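Local coordinates for protein sarcosine oxidase (Pyrococcus horikoshii, PDB 1Y56) that probably catalyses the dehydrogenation of L-proline to pyrroline-5-carboxylate, as the flavin-binding beta subunit of an L-proline dehydrogenase complex, at residues E7-G12 with I192-V197; V197-N202 with N325-A330. One frame throughout, in Å; residues are numbered along the deposited sequence.

Contact 1: residues E7-G12 with I192-V197. With FAD (flavin-adenine dinucleotide), chain I.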
loop_
_atom_site.group_PDB
_atom_site.type_symbol
_atom_site.label_atom_id
_atom_site.label_comp_id
_atom_site.label_asym_id
_atom_site.label_seq_id
_atom_site.Cartn_x
_atom_site.Cartn_y
_atom_site.Cartn_z
ATOM N N GLU B 7 51.895 -2.402 16.268
ATOM C CA GLU B 7 52.712 -1.566 17.134
ATOM C C GLU B 7 52.099 -0.169 17.223
ATOM O O GLU B 7 51.855 0.341 18.322
ATOM C CB GLU B 7 54.153 -1.534 16.599
ATOM C CG GLU B 7 55.107 -0.500 17.226
ATOM C CD GLU B 7 55.773 -0.973 18.527
ATOM O OE1 GLU B 7 55.493 -2.112 18.975
ATOM O OE2 GLU B 7 56.584 -0.197 19.099
ATOM N N ILE B 8 51.832 0.418 16.054
ATOM C CA ILE B 8 51.231 1.746 15.930
ATOM C C ILE B 8 49.968 1.700 15.059
ATOM O O ILE B 8 49.955 1.072 13.991
ATOM C CB ILE B 8 52.221 2.754 15.310
ATOM C CG1 ILE B 8 53.532 2.784 16.092
ATOM C CG2 ILE B 8 51.613 4.147 15.266
ATOM C CD1 ILE B 8 54.647 3.517 15.374
ATOM N N VAL B 9 48.913 2.375 15.519
ATOM C CA VAL B 9 47.688 2.534 14.743
ATOM C C VAL B 9 47.437 4.015 14.491
ATOM O O VAL B 9 47.214 4.766 15.437
ATOM C CB VAL B 9 46.479 1.934 15.498
ATOM C CG1 VAL B 9 45.170 2.381 14.869
ATOM C CG2 VAL B 9 46.565 0.418 15.548
ATOM N N VAL B 10 47.493 4.436 13.229
ATOM C CA VAL B 10 47.113 5.808 12.846
ATOM C C VAL B 10 45.647 5.813 12.440
ATOM O O VAL B 10 45.239 5.037 11.578
ATOM C CB VAL B 10 47.985 6.396 11.676
ATOM C CG1 VAL B 10 47.335 7.637 11.043
ATOM C CG2 VAL B 10 49.371 6.750 12.155
ATOM N N ILE B 11 44.851 6.677 13.064
ATOM C CA ILE B 11 43.443 6.778 12.701
ATOM C C ILE B 11 43.259 7.919 11.709
ATOM O O ILE B 11 43.651 9.062 11.985
ATOM C CB ILE B 11 42.520 6.959 13.916
ATOM C CG1 ILE B 11 42.726 5.828 14.917
ATOM C CG2 ILE B 11 41.081 6.934 13.465
ATOM C CD1 ILE B 11 42.088 6.076 16.265
ATOM N N GLY B 12 42.669 7.594 10.557
ATOM C CA GLY B 12 42.485 8.547 9.469
ATOM C C GLY B 12 43.492 8.349 8.352
ATOM O O GLY B 12 44.694 8.326 8.593
ATOM N N ILE B 192 41.746 -4.196 17.244
ATOM C CA ILE B 192 43.166 -4.339 16.947
ATOM C C ILE B 192 43.935 -4.013 18.206
ATOM O O ILE B 192 43.735 -2.949 18.793
ATOM C CB ILE B 192 43.627 -3.386 15.840
ATOM C CG1 ILE B 192 42.897 -3.699 14.544
ATOM C CG2 ILE B 192 45.128 -3.506 15.614
ATOM C CD1 ILE B 192 43.100 -2.675 13.453
ATOM N N LYS B 193 44.807 -4.926 18.623
ATOM C CA LYS B 193 45.678 -4.674 19.767
ATOM C C LYS B 193 46.810 -3.721 19.417
ATOM O O LYS B 193 47.511 -3.924 18.424
ATOM C CB LYS B 193 46.251 -5.973 20.325
ATOM C CG LYS B 193 45.528 -6.480 21.556
ATOM C CD LYS B 193 44.234 -7.229 21.216
ATOM C CE LYS B 193 44.517 -8.653 20.736
ATOM N NZ LYS B 193 45.594 -9.303 21.546
ATOM N N THR B 194 46.976 -2.689 20.243
ATOM C CA THR B 194 48.030 -1.698 20.071
ATOM C C THR B 194 48.273 -0.928 21.373
ATOM O O THR B 194 47.397 -0.827 22.223
ATOM C CB THR B 194 47.683 -0.711 18.934
ATOM O OG1 THR B 194 48.793 0.170 18.690
ATOM C CG2 THR B 194 46.433 0.095 19.275
ATOM N N GLY B 195 49.469 -0.383 21.531
ATOM C CA GLY B 195 49.753 0.451 22.687
ATOM C C GLY B 195 49.926 1.906 22.315
ATOM O O GLY B 195 49.870 2.773 23.182
ATOM N N ILE B 196 50.130 2.168 21.024
ATOM C CA ILE B 196 50.368 3.517 20.501
ATOM C C ILE B 196 49.358 3.869 19.408
ATOM O O ILE B 196 49.294 3.184 18.370
ATOM C CB ILE B 196 51.776 3.626 19.886
ATOM C CG1 ILE B 196 52.851 3.182 20.889
ATOM C CG2 ILE B 196 52.029 5.032 19.339
ATOM C CD1 ILE B 196 54.170 2.768 20.221
ATOM N N VAL B 197 48.572 4.929 19.629
ATOM C CA VAL B 197 47.639 5.399 18.589
ATOM C C VAL B 197 47.824 6.877 18.246
ATOM O O VAL B 197 48.172 7.685 19.124
ATOM C CB VAL B 197 46.134 5.082 18.893
ATOM C CG1 VAL B 197 45.985 3.834 19.745
ATOM C CG2 VAL B 197 45.454 6.232 19.558
HETATM P PA FAD I . 41.277 14.510 6.227
HETATM O O1A FAD I . 39.847 14.876 6.488
HETATM O O2A FAD I . 41.789 14.583 4.813
HETATM O O5B FAD I . 41.554 13.061 6.858
HETATM C C5B FAD I . 40.864 12.618 8.015
HETATM C C4B FAD I . 40.342 11.230 7.702
HETATM O O4B FAD I . 39.957 10.591 8.914
HETATM C C3B FAD I . 39.112 11.244 6.798
HETATM O O3B FAD I . 39.426 10.621 5.541
HETATM C C2B FAD I . 38.060 10.468 7.573
HETATM O O2B FAD I . 37.390 9.475 6.813
HETATM C C1B FAD I . 38.861 9.740 8.618
HETATM N N9A FAD I . 38.047 9.422 9.811
HETATM C C8A FAD I . 37.218 10.236 10.491
HETATM N N7A FAD I . 36.657 9.524 11.497
HETATM C C5A FAD I . 37.143 8.268 11.434
HETATM C C6A FAD I . 36.952 7.117 12.191
HETATM N N6A FAD I . 36.114 7.124 13.258
HETATM N N1A FAD I . 37.610 5.991 11.855
HETATM C C2A FAD I . 38.452 5.959 10.800
HETATM N N3A FAD I . 38.660 7.053 10.050
HETATM C C4A FAD I . 38.019 8.212 10.362
HETATM N N1 FAD I . 45.188 22.811 2.697
HETATM C C2 FAD I . 46.331 23.231 2.122
HETATM O O2 FAD I . 47.410 22.979 2.688
HETATM N N3 FAD I . 46.348 23.913 0.961
HETATM C C4 FAD I . 45.220 24.214 0.290
HETATM O O4 FAD I . 45.258 24.842 -0.795
HETATM C C4X FAD I . 43.996 23.828 0.822
HETATM N N5 FAD I . 42.813 24.097 0.213
HETATM C C5X FAD I . 41.641 23.687 0.766
HETATM C C6 FAD I . 40.443 23.983 0.105
HETATM C C7 FAD I . 39.219 23.571 0.640
HETATM C C7M FAD I . 37.933 23.899 -0.086
HETATM C C8 FAD I . 39.204 22.862 1.850
HETATM C C8M FAD I . 37.941 22.403 2.466
HETATM C C9 FAD I . 40.396 22.568 2.513
HETATM C C9A FAD I . 41.622 22.969 1.981
HETATM N N10 FAD I . 42.760 22.670 2.643
HETATM C C10 FAD I . 44.006 23.078 2.110
HETATM C "C1'" FAD I . 42.702 21.950 3.911
HETATM C "C2'" FAD I . 43.191 20.535 3.748
HETATM O "O2'" FAD I . 42.232 19.844 2.958
HETATM C "C3'" FAD I . 43.245 19.893 5.115
HETATM O "O3'" FAD I . 44.059 20.691 5.984
HETATM C "C4'" FAD I . 43.824 18.495 5.002
HETATM O "O4'" FAD I . 43.052 17.680 4.102
HETATM C "C5'" FAD I . 43.869 17.825 6.362
HETATM O "O5'" FAD I . 44.206 16.470 6.099
HETATM P P FAD I . 43.834 15.372 7.183
HETATM O O1P FAD I . 44.237 15.922 8.526
HETATM O O2P FAD I . 44.376 14.067 6.674
HETATM O O3P FAD I . 42.224 15.435 7.135
#
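The amide N of Val9 donates to Ile196 O at 3.0 Å, with 166° at the hydrogen, and this bond fixes the parallel alignment of 7-12 with 196-197. The next rung pairs Val9 with Val197, whose CA atoms lie 4.8 Å apart; beyond it the strands stay joined by backbone bonding of Val9 with Val198.

Ile196 packs back along the start of strand 8-11. Its CB rests 3.6 Å from Glu7 O, and from there the two branches part. CG2 comes to CG2 of Ile8, while CG1, beside the backbone N and anti to the carbonyl carbon (chi1 -54°), carries the longer arm past Glu7 O. At its tip CD1 sits 4.2 Å from Ile8 CG1 and 4.0 Å from Glu7 OE2. The methyl thus makes loose van der Waals contact with both the apolar Ile8 side chain and the carboxylate of exposed Glu7, whose backbone N is hydrogen-bonded to the Glu30 carboxylate.

On the sheet face that carries Val9 and Val197, CG2 of Val9 meets Thr194 CB at 3.7 Å and Ile192 CG2 at 4.2 Å. It packs against the bend where the chain turns from strand 190-193 into strand 196-199; Val185 and Ile34 cover the same cluster. Thr194 OG1 hydrogen-bonds Ser6 O, just before strand 8-11, but also nears Ile196 O and Glu7 O, so its proton cannot be assigned with certainty.

At the far end Gly12 CA lies 3.3 Å from FAD O4B. A CB there would run into that ribose oxygen, and also into the preceding carbonyl, because phi is positive. Ile11 CG2 meanwhile touches the adenine. A parallel strand followed by a glycine packed against the adenosine ribose is the first strand of a Rossmann-type FAD-binding domain, consistent with Gly12 opening its GxGxxG motif.

Contact 2: residues V197-N202 with N325-A330. With FAD (flavin-adenine dinucleotide), chain I.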
loop_
_atom_site.group_PDB
_atom_site.type_symbol
_atom_site.label_atom_id
_atom_site.label_comp_id
_atom_site.label_asym_id
_atom_site.label_seq_id
_atom_site.Cartn_x
_atom_site.Cartn_y
_atom_site.Cartn_z
ATOM N N VAL B 197 48.572 4.929 19.629
ATOM C CA VAL B 197 47.639 5.399 18.589
ATOM C C VAL B 197 47.824 6.877 18.246
ATOM O O VAL B 197 48.172 7.685 19.124
ATOM C CB VAL B 197 46.134 5.082 18.893
ATOM C CG1 VAL B 197 45.985 3.834 19.745
ATOM C CG2 VAL B 197 45.454 6.232 19.558
ATOM N N VAL B 198 47.610 7.209 16.967
ATOM C CA VAL B 198 47.679 8.592 16.488
ATOM C C VAL B 198 46.343 9.034 15.912
ATOM O O VAL B 198 45.839 8.418 14.972
ATOM C CB VAL B 198 48.765 8.791 15.405
ATOM C CG1 VAL B 198 48.721 10.220 14.860
ATOM C CG2 VAL B 198 50.137 8.481 15.962
ATOM N N ASN B 199 45.787 10.105 16.475
ATOM C CA ASN B 199 44.543 10.687 15.988
ATOM C C ASN B 199 44.798 11.698 14.863
ATOM O O ASN B 199 45.215 12.842 15.119
ATOM C CB ASN B 199 43.782 11.334 17.150
ATOM C CG ASN B 199 42.490 12.012 16.720
ATOM O OD1 ASN B 199 41.983 12.874 17.429
ATOM N ND2 ASN B 199 41.945 11.616 15.573
ATOM N N ALA B 200 44.550 11.268 13.623
ATOM C CA ALA B 200 44.682 12.150 12.472
ATOM C C ALA B 200 43.376 12.184 11.682
ATOM O O ALA B 200 43.302 11.718 10.539
ATOM C CB ALA B 200 45.832 11.721 11.601
ATOM N N THR B 201 42.343 12.744 12.297
ATOM C CA THR B 201 41.031 12.754 11.695
ATOM C C THR B 201 40.517 14.186 11.663
ATOM O O THR B 201 39.348 14.424 11.965
ATOM C CB THR B 201 40.044 11.871 12.518
ATOM O OG1 THR B 201 39.955 12.366 13.860
ATOM C CG2 THR B 201 40.497 10.418 12.558
ATOM N N ASN B 202 41.361 15.143 11.279
ATOM C CA ASN B 202 41.134 16.497 11.795
ATOM C C ASN B 202 39.679 16.909 12.107
ATOM O O ASN B 202 39.341 17.007 13.283
ATOM C CB ASN B 202 42.076 17.604 11.237
ATOM C CG ASN B 202 41.748 18.037 9.848
ATOM O OD1 ASN B 202 41.201 17.271 9.063
ATOM N ND2 ASN B 202 42.108 19.276 9.519
ATOM N N ASN B 325 48.138 6.577 27.722
ATOM C CA ASN B 325 49.443 6.049 27.366
ATOM C C ASN B 325 49.628 5.559 25.952
ATOM O O ASN B 325 49.291 4.421 25.573
ATOM C CB ASN B 325 50.094 5.195 28.443
ATOM C CG ASN B 325 50.966 6.028 29.350
ATOM O OD1 ASN B 325 50.483 6.951 30.008
ATOM N ND2 ASN B 325 52.269 5.748 29.351
ATOM N N ASP B 326 50.165 6.539 25.218
ATOM C CA ASP B 326 50.669 6.523 23.849
ATOM C C ASP B 326 49.613 7.013 22.871
ATOM O O ASP B 326 49.432 6.471 21.777
ATOM C CB ASP B 326 51.349 5.202 23.495
ATOM C CG ASP B 326 52.327 4.744 24.591
ATOM O OD1 ASP B 326 53.029 5.606 25.185
ATOM O OD2 ASP B 326 52.368 3.517 24.869
ATOM N N TYR B 327 48.935 8.076 23.300
ATOM C CA TYR B 327 47.969 8.776 22.478
ATOM C C TYR B 327 48.628 10.016 21.917
ATOM O O TYR B 327 49.231 10.794 22.654
ATOM C CB TYR B 327 46.746 9.170 23.302
ATOM C CG TYR B 327 45.590 9.693 22.485
ATOM C CD1 TYR B 327 44.881 8.852 21.646
ATOM C CD2 TYR B 327 45.192 11.023 22.568
ATOM C CE1 TYR B 327 43.806 9.312 20.888
ATOM C CE2 TYR B 327 44.110 11.501 21.811
ATOM C CZ TYR B 327 43.419 10.627 20.973
ATOM O OH TYR B 327 42.344 11.055 20.223
ATOM N N TYR B 328 48.520 10.188 20.605
ATOM C CA TYR B 328 49.032 11.386 19.953
ATOM C C TYR B 328 47.947 12.047 19.138
ATOM O O TYR B 328 46.974 11.410 18.737
ATOM C CB TYR B 328 50.210 11.063 19.040
ATOM C CG TYR B 328 51.402 10.458 19.736
ATOM C CD1 TYR B 328 51.414 9.115 20.090
ATOM C CD2 TYR B 328 52.522 11.227 20.018
ATOM C CE1 TYR B 328 52.506 8.558 20.723
ATOM C CE2 TYR B 328 53.628 10.683 20.640
ATOM C CZ TYR B 328 53.622 9.342 20.993
ATOM O OH TYR B 328 54.725 8.779 21.614
ATOM N N ILE B 329 48.124 13.331 18.889
ATOM C CA ILE B 329 47.180 14.045 18.074
ATOM C C ILE B 329 47.942 14.846 17.016
ATOM O O ILE B 329 48.989 15.437 17.303
ATOM C CB ILE B 329 46.216 14.924 18.944
ATOM C CG1 ILE B 329 45.010 15.402 18.117
ATOM C CG2 ILE B 329 46.968 16.073 19.610
ATOM C CD1 ILE B 329 43.845 15.936 18.933
ATOM N N ALA B 330 47.424 14.805 15.789
ATOM C CA ALA B 330 47.854 15.669 14.697
ATOM C C ALA B 330 46.613 16.096 13.922
ATOM O O ALA B 330 46.269 15.486 12.904
ATOM C CB ALA B 330 48.810 14.935 13.791
HETATM P PA FAD I . 41.277 14.510 6.227
HETATM O O1A FAD I . 39.847 14.876 6.488
HETATM O O2A FAD I . 41.789 14.583 4.813
HETATM O O5B FAD I . 41.554 13.061 6.858
HETATM C C5B FAD I . 40.864 12.618 8.015
HETATM C C4B FAD I . 40.342 11.230 7.702
HETATM O O4B FAD I . 39.957 10.591 8.914
HETATM C C3B FAD I . 39.112 11.244 6.798
HETATM O O3B FAD I . 39.426 10.621 5.541
HETATM C C2B FAD I . 38.060 10.468 7.573
HETATM O O2B FAD I . 37.390 9.475 6.813
HETATM C C1B FAD I . 38.861 9.740 8.618
HETATM N N9A FAD I . 38.047 9.422 9.811
HETATM C C8A FAD I . 37.218 10.236 10.491
HETATM N N7A FAD I . 36.657 9.524 11.497
HETATM C C5A FAD I . 37.143 8.268 11.434
HETATM C C6A FAD I . 36.952 7.117 12.191
HETATM N N6A FAD I . 36.114 7.124 13.258
HETATM N N1A FAD I . 37.610 5.991 11.855
HETATM C C2A FAD I . 38.452 5.959 10.800
HETATM N N3A FAD I . 38.660 7.053 10.050
HETATM C C4A FAD I . 38.019 8.212 10.362
HETATM N N1 FAD I . 45.188 22.811 2.697
HETATM C C2 FAD I . 46.331 23.231 2.122
HETATM O O2 FAD I . 47.410 22.979 2.688
HETATM N N3 FAD I . 46.348 23.913 0.961
HETATM C C4 FAD I . 45.220 24.214 0.290
HETATM O O4 FAD I . 45.258 24.842 -0.795
HETATM C C4X FAD I . 43.996 23.828 0.822
HETATM N N5 FAD I . 42.813 24.097 0.213
HETATM C C5X FAD I . 41.641 23.687 0.766
HETATM C C6 FAD I . 40.443 23.983 0.105
HETATM C C7 FAD I . 39.219 23.571 0.640
HETATM C C7M FAD I . 37.933 23.899 -0.086
HETATM C C8 FAD I . 39.204 22.862 1.850
HETATM C C8M FAD I . 37.941 22.403 2.466
HETATM C C9 FAD I . 40.396 22.568 2.513
HETATM C C9A FAD I . 41.622 22.969 1.981
HETATM N N10 FAD I . 42.760 22.670 2.643
HETATM C C10 FAD I . 44.006 23.078 2.110
HETATM C "C1'" FAD I . 42.702 21.950 3.911
HETATM C "C2'" FAD I . 43.191 20.535 3.748
HETATM O "O2'" FAD I . 42.232 19.844 2.958
HETATM C "C3'" FAD I . 43.245 19.893 5.115
HETATM O "O3'" FAD I . 44.059 20.691 5.984
HETATM C "C4'" FAD I . 43.824 18.495 5.002
HETATM O "O4'" FAD I . 43.052 17.680 4.102
HETATM C "C5'" FAD I . 43.869 17.825 6.362
HETATM O "O5'" FAD I . 44.206 16.470 6.099
HETATM P P FAD I . 43.834 15.372 7.183
HETATM O O1P FAD I . 44.237 15.922 8.526
HETATM O O2P FAD I . 44.376 14.067 6.674
HETATM O O3P FAD I . 42.224 15.435 7.135
HETATM O O HOH W 1 44.349 15.315 11.010
#
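Val197 opens a ladder of four backbone hydrogen bonds, first with Asp326 and then with Tyr328, in which strand 197-199 gives and takes alternately. Val197 N donates to Asp326 O at 2.8 Å, and Val197 O receives Tyr328 N at 2.9 Å. One step on, Asn199 N reaches Tyr328 O at 2.9 Å, nearly straight at 175°, and Asn199 O takes Ala330 N at 3.0 Å and 176°. On the other edge Val198 bonds Val9 and Ile11, and Ala200 N bonds Ile11, so the strand is bonded along both sides.

Tyr327 extends with CG anti to its backbone N (chi1 -170°), which lays the ring alongside Asn199 and brings its edge at CD1 against Val197 CG2. Its hydroxyl is satisfied by Asn209 of helix 205-212. Tyr328, on the other face with Val198, presents its ring edge to the carbonyl oxygen of Val197, which lies in the ring plane, while Ile352 of helix 337-354 covers both side chains.

Past the ladder, a water donates to Ala330 O at 2.7 Å and to FAD O1P at 2.6 Å, and weakly accepts from Asn202 N. The Asn202 amide lies against the diphosphate; OD1 is 2.9 Å from FAD O3P, an approach of two acceptors and not a bond. Put an alanine here and the carboxamide is gone, which would probably open a gap beside that bridging oxygen. Parallel strands whose C-terminal ends and following loops meet the dinucleotide diphosphate are characteristic of Rossmann-type FAD-binding domains; here a water links Ala330 O to it.

From the N terminus, strand 8-11 comes first, and the chain then passes through helix 15-26, strand 31-34 and part of the eight-stranded mixed sheet before contact 1 closes this loop of 179 residues at 192-197. Contact 2 opens there at once: the next 122 residues supply the remaining strands of that sheet, and 325-330 returns to close the second loop. The two loops are thus in series, neither nested nor crossed, and meet at the shared Val197. Strand 196-199 is the common middle strand, with Ile11 N 2.8 Å from Val198 O, a probable hydrogen bond. Together the contacts unite three strands, distant in sequence, into one FAD-binding sheet.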